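Local coordinates for protein ribulose bisphosphate carboxylase (Pyrococcus horikoshii, PDB 2D69) that probably catalyses the addition of carbon dioxide and water to ribulose 1,5-bisphosphate, yielding two molecules of 3-phosphoglycerate, in an archaeal AMP degradation pathway, at residues K134-G139 / E338-V343. Numbering follows the deposited sequence.
Sequences KGPQFG and EHIRPV
At the N-terminal end of the barrel strands, away from the active site, Pro-136 of the loop leading to helix 139-147 sits on Ile-340, Arg-341 and Val-343 of the loop that feeds strand 344-348. Its compact, rigid ring meets both flanking aliphatic side chains at about a right angle: Pro-136 CD reaches Ile-340 CG2 at 3.7 Å, and Pro-136 CG lies 3.6 Å from Val-343 CG2. Between these methyls, CG and CD of the ring both rest against the Arg-341 carbonyl oxygen, with Pro-136 CG 3.4 Å from Arg-341 O, which accepts a hydrogen bond from Arg-303. With CG2 anti to its backbone N and CG1 beside that N (chi1 -53°), Ile-340 sends CG2 to the proline and CD1 to the backbone N and CA of Gly-135. Gly-135 suits this place by its positive phi (68°) and its bare CA, which lets Ile-340 come close.

The contact ties the chain approaching the TIM barrel, before its first strand 154-157, to the loop entering strand 344-348, seventh of the eight. A water bridges the loops: it lies 2.7 Å from Lys-134 O and 2.7 Å from Pro-136 O, placed to donate to either although other acceptors compete for its protons, and it accepts from Arg-341 N at 3.0 Å and from Arg-341 NH1 at 3.2 Å. Pro-136 O receives a further, weak bond from Arg-341 NH1. The long arginine suits this crossing: extended from CG to NE, it runs past the carbonyls of residues 136-138, with Gln-137 O above one face of the guanidinium, and its NH2 forms a salt bridge with Glu-201 of a second subunit. Gly-139, again at positive phi (58°), brings its CA to 3.0 Å from Pro-342 O, an approach that its missing side chain permits.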
loop_
_atom_site.group_PDB
_atom_site.type_symbol
_atom_site.label_atom_id
_atom_site.label_comp_id
_atom_site.label_asym_id
_atom_site.label_seq_id
_atom_site.Cartn_x
_atom_site.Cartn_y
_atom_site.Cartn_z
ATOM N N LYS A 134 24.457 13.802 -10.478
ATOM C CA LYS A 134 25.120 13.464 -9.204
ATOM C C LYS A 134 26.520 12.944 -9.392
ATOM O O LYS A 134 27.353 13.055 -8.486
ATOM C CB LYS A 134 24.330 12.402 -8.442
ATOM C CG LYS A 134 23.041 12.955 -7.832
ATOM C CD LYS A 134 22.272 11.846 -7.067
ATOM C CE LYS A 134 21.428 10.994 -7.989
ATOM N NZ LYS A 134 20.278 11.823 -8.469
ATOM N N GLY A 135 26.777 12.354 -10.544
ATOM C CA GLY A 135 28.019 11.652 -10.764
ATOM C C GLY A 135 28.049 10.393 -9.886
ATOM O O GLY A 135 27.034 9.986 -9.395
ATOM N N PRO A 136 29.191 9.759 -9.758
ATOM C CA PRO A 136 29.325 8.513 -9.000
ATOM C C PRO A 136 29.036 8.654 -7.522
ATOM O O PRO A 136 29.427 9.652 -6.945
ATOM C CB PRO A 136 30.793 8.173 -9.156
ATOM C CG PRO A 136 31.220 8.899 -10.360
ATOM C CD PRO A 136 30.456 10.192 -10.348
ATOM N N GLN A 137 28.419 7.632 -6.925
ATOM C CA GLN A 137 28.039 7.693 -5.564
ATOM C C GLN A 137 29.321 7.457 -4.758
ATOM O O GLN A 137 29.552 8.093 -3.735
ATOM C CB GLN A 137 26.964 6.644 -5.220
ATOM C CG GLN A 137 26.750 6.503 -3.719
ATOM C CD GLN A 137 25.689 5.482 -3.295
ATOM O OE1 GLN A 137 25.475 5.300 -2.090
ATOM N NE2 GLN A 137 25.027 4.828 -4.257
ATOM N N PHE A 138 30.156 6.566 -5.253
ATOM C CA PHE A 138 31.383 6.209 -4.513
ATOM C C PHE A 138 32.645 6.791 -5.163
ATOM O O PHE A 138 33.433 7.482 -4.530
ATOM C CB PHE A 138 31.463 4.696 -4.334
ATOM C CG PHE A 138 30.365 4.135 -3.507
ATOM C CD1 PHE A 138 30.464 4.111 -2.099
ATOM C CD2 PHE A 138 29.191 3.647 -4.107
ATOM C CE1 PHE A 138 29.446 3.601 -1.313
ATOM C CE2 PHE A 138 28.147 3.112 -3.323
ATOM C CZ PHE A 138 28.271 3.114 -1.904
ATOM N N GLY A 139 32.794 6.556 -6.443
ATOM C CA GLY A 139 34.029 6.829 -7.142
ATOM C C GLY A 139 35.221 6.103 -6.575
ATOM O O GLY A 139 35.096 5.169 -5.775
ATOM N N GLU A 338 34.193 19.552 -11.107
ATOM C CA GLU A 338 33.230 20.078 -10.166
ATOM C C GLU A 338 32.922 19.064 -9.062
ATOM O O GLU A 338 33.834 18.522 -8.471
ATOM C CB GLU A 338 31.962 20.540 -10.899
ATOM C CG GLU A 338 32.192 21.521 -12.067
ATOM C CD GLU A 338 32.555 22.948 -11.660
ATOM O OE1 GLU A 338 32.666 23.220 -10.483
ATOM O OE2 GLU A 338 32.726 23.801 -12.528
ATOM N N HIS A 339 31.641 18.827 -8.790
ATOM C CA HIS A 339 31.177 17.868 -7.756
ATOM C C HIS A 339 31.182 16.369 -8.206
ATOM O O HIS A 339 30.881 15.477 -7.378
ATOM C CB HIS A 339 29.730 18.203 -7.329
ATOM C CG HIS A 339 28.772 18.214 -8.481
ATOM N ND1 HIS A 339 28.827 19.177 -9.456
ATOM C CD2 HIS A 339 27.819 17.331 -8.876
ATOM C CE1 HIS A 339 27.925 18.919 -10.394
ATOM N NE2 HIS A 339 27.298 17.806 -10.068
ATOM N N ILE A 340 31.466 16.105 -9.487
ATOM C CA ILE A 340 31.473 14.745 -9.999
ATOM C C ILE A 340 32.704 13.972 -9.513
ATOM O O ILE A 340 33.835 14.300 -9.830
ATOM C CB ILE A 340 31.423 14.738 -11.473
ATOM C CG1 ILE A 340 30.233 15.585 -11.991
ATOM C CG2 ILE A 340 31.373 13.342 -12.004
ATOM C CD1 ILE A 340 28.861 15.106 -11.648
ATOM N N ARG A 341 32.478 12.942 -8.733
ATOM C CA ARG A 341 33.593 12.157 -8.169
ATOM C C ARG A 341 34.372 11.441 -9.269
ATOM O O ARG A 341 33.811 11.167 -10.398
ATOM C CB ARG A 341 33.030 11.169 -7.155
ATOM C CG ARG A 341 32.764 11.748 -5.758
ATOM C CD ARG A 341 31.964 10.753 -4.889
ATOM N NE ARG A 341 31.424 11.311 -3.668
ATOM C CZ ARG A 341 30.259 11.978 -3.529
ATOM N NH1 ARG A 341 29.407 12.175 -4.537
ATOM N NH2 ARG A 341 29.930 12.421 -2.340
ATOM N N PRO A 342 35.662 11.187 -9.052
ATOM C CA PRO A 342 36.433 10.438 -10.077
ATOM C C PRO A 342 36.042 8.944 -10.141
ATOM O O PRO A 342 35.610 8.359 -9.163
ATOM C CB PRO A 342 37.898 10.619 -9.635
ATOM C CG PRO A 342 37.835 10.828 -8.113
ATOM C CD PRO A 342 36.480 11.538 -7.882
ATOM N N VAL A 343 36.199 8.373 -11.317
ATOM C CA VAL A 343 35.832 7.007 -11.706
ATOM C C VAL A 343 37.066 6.167 -11.963
ATOM O O VAL A 343 38.001 6.602 -12.660
ATOM C CB VAL A 343 35.003 7.079 -13.016
ATOM C CG1 VAL A 343 34.768 5.691 -13.649
ATOM C CG2 VAL A 343 33.679 7.873 -12.783
HETATM O O HOH W 1 29.775 12.256 -7.688
#